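Local structure of protein transport protein SEC7 (Saccharomyces cerevisiae, 4OIY) at residues S137-M142 with Q159-N164; T145-S150 with N184-N189. The protein activates the small GTPase ARF1 at the trans-Golgi network as a guanine nucleotide-exchange factor, the present chain being its catalytic Sec7 domain. All blocks are in the same frame, centred on the assembly; numbering follows the deposited sequence. Where two conformers were deposited one is given.

Contact 1 of 2, residues S137-M142 with Q159-N164; sequences SYSLIM and QEFLEN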
ATOM      1  N   SER A 137      -9.852   0.035  -6.871  1.00  8.27           N
ATOM      2  CA  SER A 137      -9.141   0.068  -5.596  0.50  8.46           C
ATOM      3  C   SER A 137      -9.680   1.156  -4.668  1.00  8.63           C
ATOM      4  O   SER A 137      -9.823   0.938  -3.479  1.00  8.46           O
ATOM      5  CB  SER A 137      -7.641   0.244  -5.817  0.50  8.52           C
ATOM      6  OG  SER A 137      -7.117  -0.885  -6.481  0.50  8.48           O
ATOM      7  N   TYR A 138     -10.001   2.333  -5.211  1.00  9.08           N
ATOM      8  CA  TYR A 138     -10.605   3.387  -4.385  1.00  9.54           C
ATOM      9  C   TYR A 138     -11.988   3.005  -3.876  1.00  9.44           C
ATOM     10  O   TYR A 138     -12.339   3.282  -2.736  1.00  9.58           O
ATOM     11  CB  TYR A 138     -10.707   4.716  -5.142  1.00  9.86           C
ATOM     12  CG  TYR A 138      -9.371   5.372  -5.313  1.00 10.36           C
ATOM     13  CD1 TYR A 138      -8.867   6.223  -4.336  1.00 10.88           C
ATOM     14  CD2 TYR A 138      -8.597   5.120  -6.430  1.00 11.08           C
ATOM     15  CE1 TYR A 138      -7.622   6.809  -4.481  1.00 11.45           C
ATOM     16  CE2 TYR A 138      -7.367   5.708  -6.590  1.00 11.55           C
ATOM     17  CZ  TYR A 138      -6.883   6.552  -5.610  1.00 11.65           C
ATOM     18  OH  TYR A 138      -5.649   7.125  -5.771  1.00 13.31           O
ATOM     19  N   SER A 139     -12.766   2.344  -4.729  1.00  9.70           N
ATOM     20  CA  SER A 139     -14.093   1.906  -4.329  1.00  9.80           C
ATOM     21  C   SER A 139     -14.002   0.865  -3.215  1.00  9.65           C
ATOM     22  O   SER A 139     -14.828   0.851  -2.304  1.00  9.57           O
ATOM     23  CB  SER A 139     -14.848   1.350  -5.532  1.00 10.22           C
ATOM     24  OG  SER A 139     -16.148   0.962  -5.171  1.00 11.81           O
ATOM     25  N   LEU A 140     -12.991   0.006  -3.291  1.00  9.49           N
ATOM     26  CA  LEU A 140     -12.777  -1.018  -2.282  1.00  9.52           C
ATOM     27  C   LEU A 140     -12.316  -0.404  -0.970  1.00  9.77           C
ATOM     28  O   LEU A 140     -12.740  -0.847   0.091  1.00  9.56           O
ATOM     29  CB  LEU A 140     -11.770  -2.065  -2.762  1.00  9.36           C
ATOM     30  CG  LEU A 140     -12.273  -2.971  -3.891  1.00  9.32           C
ATOM     31  CD1 LEU A 140     -11.135  -3.739  -4.536  1.00  9.40           C
ATOM     32  CD2 LEU A 140     -13.351  -3.915  -3.378  1.00  9.24           C
ATOM     33  N   ILE A 141     -11.457   0.612  -1.031  1.00 10.25           N
ATOM     34  CA  ILE A 141     -11.027   1.310   0.186  1.00 10.88           C
ATOM     35  C   ILE A 141     -12.223   1.979   0.860  1.00 11.53           C
ATOM     36  O   ILE A 141     -12.382   1.912   2.086  1.00 11.43           O
ATOM     37  CB  ILE A 141      -9.930   2.352  -0.119  1.00 11.10           C
ATOM     38  CG1 ILE A 141      -8.612   1.646  -0.461  1.00 11.18           C
ATOM     39  CG2 ILE A 141      -9.718   3.287   1.074  1.00 11.11           C
ATOM     40  CD1 ILE A 141      -7.590   2.540  -1.116  1.00 11.58           C
ATOM     41  N   MET A 142     -13.078   2.609   0.066  1.00 12.27           N
ATOM     42  CA  MET A 142     -14.269   3.274   0.614  1.00 13.35           C
ATOM     43  C   MET A 142     -15.243   2.274   1.225  1.00 12.77           C
ATOM     44  O   MET A 142     -15.821   2.523   2.273  1.00 12.49           O
ATOM     45  CB  MET A 142     -14.985   4.083  -0.461  1.00 15.62           C
ATOM     46  CG  MET A 142     -16.229   4.773   0.063  1.00 17.68           C
ATOM     47  SD  MET A 142     -16.930   5.941  -1.098  1.00 21.63           S
ATOM     48  CE  MET A 142     -17.408   4.962  -2.498  1.00 21.01           C
ATOM     49  N   GLN A 159     -25.760  -3.050  -3.316  1.00 12.06           N
ATOM     50  CA  GLN A 159     -26.311  -2.288  -4.433  1.00 12.36           C
ATOM     51  C   GLN A 159     -25.523  -1.002  -4.689  1.00 12.54           C
ATOM     52  O   GLN A 159     -25.183  -0.693  -5.833  1.00 12.68           O
ATOM     53  CB  GLN A 159     -27.803  -1.979  -4.218  1.00 12.79           C
ATOM     54  CG  GLN A 159     -28.421  -1.139  -5.337  1.00 13.19           C
ATOM     55  CD  GLN A 159     -28.345  -1.797  -6.706  1.00 13.90           C
ATOM     56  OE1 GLN A 159     -28.301  -3.015  -6.815  1.00 15.07           O
ATOM     57  NE2 GLN A 159     -28.331  -0.984  -7.755  1.00 14.79           N
ATOM     58  N   GLU A 160     -25.216  -0.262  -3.627  1.00 12.67           N
ATOM     59  CA  GLU A 160     -24.457   0.977  -3.756  1.00 12.89           C
ATOM     60  C   GLU A 160     -23.044   0.738  -4.285  1.00 12.11           C
ATOM     61  O   GLU A 160     -22.543   1.513  -5.096  1.00 11.86           O
ATOM     62  CB  GLU A 160     -24.421   1.724  -2.425  1.00 14.01           C
ATOM     63  CG  GLU A 160     -25.739   2.422  -2.129  1.00 15.39           C
ATOM     64  CD  GLU A 160     -25.891   2.848  -0.683  1.00 17.08           C
ATOM     65  OE1 GLU A 160     -25.094   2.412   0.174  1.00 18.51           O
ATOM     66  OE2 GLU A 160     -26.832   3.625  -0.405  1.00 19.31           O
ATOM     67  N   PHE A 161     -22.419  -0.343  -3.835  1.00 11.53           N
ATOM     68  CA  PHE A 161     -21.084  -0.716  -4.308  1.00 11.06           C
ATOM     69  C   PHE A 161     -21.101  -1.013  -5.817  1.00 11.40           C
ATOM     70  O   PHE A 161     -20.212  -0.579  -6.552  1.00 11.40           O
ATOM     71  CB  PHE A 161     -20.565  -1.899  -3.500  1.00 10.70           C
ATOM     72  CG  PHE A 161     -19.206  -2.364  -3.917  1.00 10.25           C
ATOM     73  CD1 PHE A 161     -18.092  -1.550  -3.743  1.00 10.16           C
ATOM     74  CD2 PHE A 161     -19.037  -3.615  -4.475  1.00 10.26           C
ATOM     75  CE1 PHE A 161     -16.835  -1.981  -4.125  1.00  9.96           C
ATOM     76  CE2 PHE A 161     -17.786  -4.049  -4.864  1.00 10.23           C
ATOM     77  CZ  PHE A 161     -16.685  -3.229  -4.696  1.00  9.99           C
ATOM     78  N   LEU A 162     -22.118  -1.732  -6.281  1.00 11.48           N
ATOM     79  CA  LEU A 162     -22.304  -1.980  -7.712  1.00 11.47           C
ATOM     80  C   LEU A 162     -22.455  -0.677  -8.480  1.00 11.90           C
ATOM     81  O   LEU A 162     -21.812  -0.478  -9.513  1.00 11.74           O
ATOM     82  CB  LEU A 162     -23.525  -2.869  -7.963  1.00 11.52           C
ATOM     83  CG  LEU A 162     -23.497  -4.249  -7.314  1.00 11.61           C
ATOM     84  CD1 LEU A 162     -24.823  -4.942  -7.568  1.00 11.85           C
ATOM     85  CD2 LEU A 162     -22.335  -5.106  -7.797  1.00 11.52           C
ATOM     86  N   GLU A 163     -23.286   0.230  -7.966  1.00 12.32           N
ATOM     87  CA  GLU A 163     -23.502   1.520  -8.629  1.00 12.98           C
ATOM     88  C   GLU A 163     -22.214   2.339  -8.754  1.00 12.60           C
ATOM     89  O   GLU A 163     -21.953   2.961  -9.789  1.00 12.77           O
ATOM     90  CB  GLU A 163     -24.552   2.334  -7.881  1.00 13.92           C
ATOM     91  CG  GLU A 163     -25.956   1.758  -7.982  1.00 15.04           C
ATOM     92  CD  GLU A 163     -26.932   2.427  -7.039  1.00 15.99           C
ATOM     93  OE1 GLU A 163     -26.609   3.514  -6.517  1.00 18.13           O
ATOM     94  OE2 GLU A 163     -28.025   1.857  -6.820  1.00 17.12           O
ATOM     95  N   ASN A 164     -21.414   2.311  -7.697  1.00 12.58           N
ATOM     96  CA  ASN A 164     -20.177   3.084  -7.629  1.00 12.58           C
ATOM     97  C   ASN A 164     -19.136   2.649  -8.662  1.00 12.39           C
ATOM     98  O   ASN A 164     -18.214   3.404  -8.979  1.00 13.28           O
ATOM     99  CB  ASN A 164     -19.585   3.018  -6.221  1.00 13.18           C
ATOM    100  CG  ASN A 164     -20.385   3.821  -5.210  1.00 13.83           C
ATOM    101  OD1 ASN A 164     -21.241   4.638  -5.571  1.00 14.82           O
ATOM    102  ND2 ASN A 164     -20.099   3.607  -3.933  1.00 14.58           N
TER

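Contact 2 of 2, residues T145-S150 with N184-N189; sequences TDLHSS and NEIANN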
ATOM      1  N   THR A 145     -13.896   1.115   4.594  1.00 14.57           N
ATOM      2  CA  THR A 145     -14.172   2.136   5.602  1.00 15.41           C
ATOM      3  C   THR A 145     -15.640   2.116   6.023  1.00 15.58           C
ATOM      4  O   THR A 145     -15.943   2.060   7.216  1.00 15.65           O
ATOM      5  CB  THR A 145     -13.795   3.529   5.073  1.00 15.82           C
ATOM      6  OG1 THR A 145     -12.377   3.593   4.868  1.00 16.67           O
ATOM      7  CG2 THR A 145     -14.193   4.616   6.055  1.00 16.10           C
ATOM      8  N   ASP A 146     -16.554   2.137   5.058  1.00 15.67           N
ATOM      9  CA  ASP A 146     -17.981   2.243   5.382  1.00 16.23           C
ATOM     10  C   ASP A 146     -18.529   0.993   6.058  1.00 16.49           C
ATOM     11  O   ASP A 146     -19.472   1.085   6.831  1.00 17.15           O
ATOM     12  CB  ASP A 146     -18.821   2.600   4.150  1.00 16.83           C
ATOM     13  CG  ASP A 146     -18.610   4.039   3.691  1.00 17.40           C
ATOM     14  OD1 ASP A 146     -17.821   4.778   4.330  1.00 18.46           O
ATOM     15  OD2 ASP A 146     -19.236   4.425   2.682  1.00 18.96           O
ATOM     16  N   LEU A 147     -17.945  -0.171   5.789  1.00 16.16           N
ATOM     17  CA  LEU A 147     -18.396  -1.388   6.457  1.00 16.75           C
ATOM     18  C   LEU A 147     -17.819  -1.532   7.864  1.00 17.96           C
ATOM     19  O   LEU A 147     -18.511  -2.028   8.760  1.00 19.28           O
ATOM     20  CB  LEU A 147     -18.070  -2.633   5.626  1.00 16.13           C
ATOM     21  CG  LEU A 147     -18.898  -2.816   4.352  1.00 15.85           C
ATOM     22  CD1 LEU A 147     -18.544  -4.140   3.699  1.00 15.39           C
ATOM     23  CD2 LEU A 147     -20.393  -2.754   4.632  1.00 15.92           C
ATOM     24  N   HIS A 148     -16.576  -1.094   8.069  1.00 18.73           N
ATOM     25  CA  HIS A 148     -15.833  -1.423   9.289  1.00 19.72           C
ATOM     26  C   HIS A 148     -15.410  -0.258  10.190  1.00 21.30           C
ATOM     27  O   HIS A 148     -15.208  -0.464  11.389  1.00 23.52           O
ATOM     28  CB  HIS A 148     -14.585  -2.225   8.917  1.00 19.31           C
ATOM     29  CG  HIS A 148     -14.894  -3.562   8.326  1.00 18.98           C
ATOM     30  ND1 HIS A 148     -14.671  -3.864   6.999  1.00 18.64           N
ATOM     31  CD2 HIS A 148     -15.430  -4.673   8.881  1.00 18.76           C
ATOM     32  CE1 HIS A 148     -15.057  -5.105   6.765  1.00 17.89           C
ATOM     33  NE2 HIS A 148     -15.520  -5.618   7.891  1.00 19.09           N
ATOM     34  N   SER A 149     -15.257   0.942   9.636  1.00 22.35           N
ATOM     35  CA  SER A 149     -14.615   2.049  10.361  1.00 24.16           C
ATOM     36  C   SER A 149     -15.514   3.250  10.612  1.00 23.94           C
ATOM     37  O   SER A 149     -15.451   3.862  11.688  1.00 24.63           O
ATOM     38  CB  SER A 149     -13.388   2.538   9.590  1.00 24.79           C
ATOM     39  OG  SER A 149     -12.450   1.503   9.408  1.00 27.48           O
ATOM     40  N   SER A 150     -16.331   3.598   9.624  1.00 23.67           N
ATOM     41  CA  SER A 150     -16.989   4.905   9.597  1.00 24.18           C
ATOM     42  C   SER A 150     -17.911   5.133  10.787  1.00 25.37           C
ATOM     43  O   SER A 150     -18.693   4.260  11.160  1.00 25.23           O
ATOM     44  CB  SER A 150     -17.780   5.101   8.303  1.00 23.61           C
ATOM     45  OG  SER A 150     -18.331   6.410   8.242  1.00 22.55           O
ATOM     46  N   ASN A 184     -18.024  -9.235  -0.603  1.00 12.19           N
ATOM     47  CA  ASN A 184     -18.018 -10.196   0.500  1.00 13.15           C
ATOM     48  C   ASN A 184     -16.630 -10.413   1.098  1.00 13.15           C
ATOM     49  O   ASN A 184     -16.496 -10.573   2.311  1.00 13.89           O
ATOM     50  CB  ASN A 184     -18.644 -11.523   0.056  1.00 14.08           C
ATOM     51  CG  ASN A 184     -20.138 -11.408  -0.181  1.00 15.23           C
ATOM     52  OD1 ASN A 184     -20.794 -10.511   0.343  1.00 16.98           O
ATOM     53  ND2 ASN A 184     -20.682 -12.323  -0.973  1.00 16.49           N
ATOM     54  N   GLU A 185     -15.593 -10.387   0.262  1.00 13.31           N
ATOM     55  CA  GLU A 185     -14.223 -10.480   0.759  1.00 13.40           C
ATOM     56  C   GLU A 185     -13.927  -9.350   1.743  1.00 13.13           C
ATOM     57  O   GLU A 185     -13.376  -9.587   2.822  1.00 13.63           O
ATOM     58  CB  GLU A 185     -13.213 -10.458  -0.389  1.00 14.00           C
ATOM     59  CG  GLU A 185     -13.224 -11.737  -1.216  1.00 14.59           C
ATOM     60  CD  GLU A 185     -12.059 -11.832  -2.179  1.00 15.56           C
ATOM     61  OE1 GLU A 185     -10.941 -11.438  -1.808  1.00 15.87           O
ATOM     62  OE2 GLU A 185     -12.254 -12.326  -3.312  1.00 17.68           O
ATOM     63  N   ILE A 186     -14.317  -8.131   1.380  1.00 12.88           N
ATOM     64  CA  ILE A 186     -14.120  -6.980   2.257  1.00 12.89           C
ATOM     65  C   ILE A 186     -14.992  -7.108   3.498  1.00 13.34           C
ATOM     66  O   ILE A 186     -14.510  -6.901   4.608  1.00 12.57           O
ATOM     67  CB  ILE A 186     -14.427  -5.650   1.535  1.00 12.68           C
ATOM     68  CG1 ILE A 186     -13.404  -5.394   0.419  1.00 12.68           C
ATOM     69  CG2 ILE A 186     -14.460  -4.484   2.528  1.00 13.00           C
ATOM     70  CD1 ILE A 186     -12.038  -4.956   0.896  1.00 12.85           C
ATOM     71  N   ALA A 187     -16.268  -7.431   3.304  1.00 14.02           N
ATOM     72  CA  ALA A 187     -17.212  -7.541   4.425  1.00 14.82           C
ATOM     73  C   ALA A 187     -16.746  -8.545   5.478  1.00 15.84           C
ATOM     74  O   ALA A 187     -16.919  -8.315   6.676  1.00 15.91           O
ATOM     75  CB  ALA A 187     -18.601  -7.913   3.923  1.00 15.00           C
ATOM     76  N   ASN A 188     -16.150  -9.649   5.036  1.00 16.60           N
ATOM     77  CA  ASN A 188     -15.787 -10.731   5.952  1.00 17.84           C
ATOM     78  C   ASN A 188     -14.429 -10.555   6.620  1.00 18.38           C
ATOM     79  O   ASN A 188     -14.183 -11.144   7.676  1.00 18.44           O
ATOM     80  CB  ASN A 188     -15.832 -12.072   5.221  1.00 18.79           C
ATOM     81  CG  ASN A 188     -17.243 -12.487   4.848  1.00 19.90           C
ATOM     82  OD1 ASN A 188     -18.219 -12.004   5.422  1.00 21.96           O
ATOM     83  ND2 ASN A 188     -17.354 -13.404   3.896  1.00 20.75           N
ATOM     84  N   ASN A 189     -13.543  -9.776   5.999  1.00 18.39           N
ATOM     85  CA  ASN A 189     -12.217  -9.506   6.556  1.00 18.90           C
ATOM     86  C   ASN A 189     -11.743  -8.085   6.232  1.00 18.66           C
ATOM     87  O   ASN A 189     -11.267  -7.809   5.127  1.00 17.10           O
ATOM     88  CB  ASN A 189     -11.201 -10.544   6.061  1.00 20.03           C
ATOM     89  CG  ASN A 189     -11.462 -11.938   6.622  1.00 21.43           C
ATOM     90  OD1 ASN A 189     -11.246 -12.193   7.810  1.00 24.11           O
ATOM     91  ND2 ASN A 189     -11.941 -12.842   5.776  1.00 22.28           N
TER

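Contact 1 of 2, residues S137-M142 with Q159-N164
S139 meets the F161 ring where helix 130-148 runs past the short helix 158-164, and the pair illustrates how an aromatic ring reaches across between two helices to meet a small polar residue. The short axes are nearly antiparallel, at 157°, and approach no closer than 10.6 Å, a separation bridged chiefly by side chains; no hydrogen bond joins the two segments. S139 directs its side chain at the partner helix, which brings OG to 3.2 Å from F161 CE1, obliquely to the ring. The same hydroxyl is hydrogen-bonded to N165 ND2, an amide that also bonds to F161 O, so the polar atom is satisfied although it lies against an aromatic ring.

One residue on, L140 starts away from the partner, but its CD2 methyl swings back to 3.7 Å from F161 CZ, adding the apolar part of the contact. F161 can take both neighbours because CG stands anti to its own backbone N (chi1 180°), which carries the ring out toward helix 130-148; M156 packs on it as well. An alanine in place of F161 would probably leave a gap beside the L140 methyl and strip S139 CB and OG of their aromatic neighbour.

M142 closes the row at the more open margin. Its chain is extended until a bend near its end, and the terminal CE lies 3.3 Å from N164 ND2, the two side chains crossing at about a right angle. Taken together, this is near-antiparallel helix packing centred on the F161 ring, a local piece of the all-helical Sec7 domain.

Contact 2 of 2, residues T145-S150 with N184-N189
H148 supplies the polar link of this contact, and L147 beside it the apolar one. The imidazole NE2 donates to A187 O over 3.3 Å, a fairly long and bent bond with an angle of 140° at the hydrogen. The acceptor lies close to the ring plane, whereas the donor stands well above the plane of the A187 carbonyl. At the other ring nitrogen, ND1 has a weak hydrogen bond with N144 O, one turn back along its own helix. One face of the imidazole carries L147 CB, 3.8 Å above the plane and displaced toward the rim.

The apolar half rests on the L147 CD1 methyl, which sits 3.7 Å from A187 CA and 3.8 Å from A187 CB. L147 leaves the backbone toward the second segment, and CG standing anti to the carbonyl carbon (chi1 -71°) carries CD1 on to A187. I186 CG2 is a looser neighbour, 4.3 Å from L147 CD1.

Both segments hold the C-terminal end of a helix: the end of helix 130-148 is set against the last turn of helix 176-188, and I186 continues the packing onto L140, L143 and N144 of the former and V89 of helix 88-96.

In the fold
Helix 130-148 is common to both contacts: one stretch of it receives helix 158-164 in contact 1, and its C-terminal end receives helix 176-188 in contact 2. The two centres are about 11 Å apart and join directly, L140 CD2 lying 4.1 Å from I186 CG1. F161 of contact 1 also packs on F183, so the two later helices, consecutive in the chain, meet each other as well as the longer one. Helix 88-96 packs against both L140 and I186, completing a helical cluster in the C-terminal part of the Sec7 domain, with both contact centres 17 to 18 Å from the chain's centre and away from the magnesium-binding residue D121.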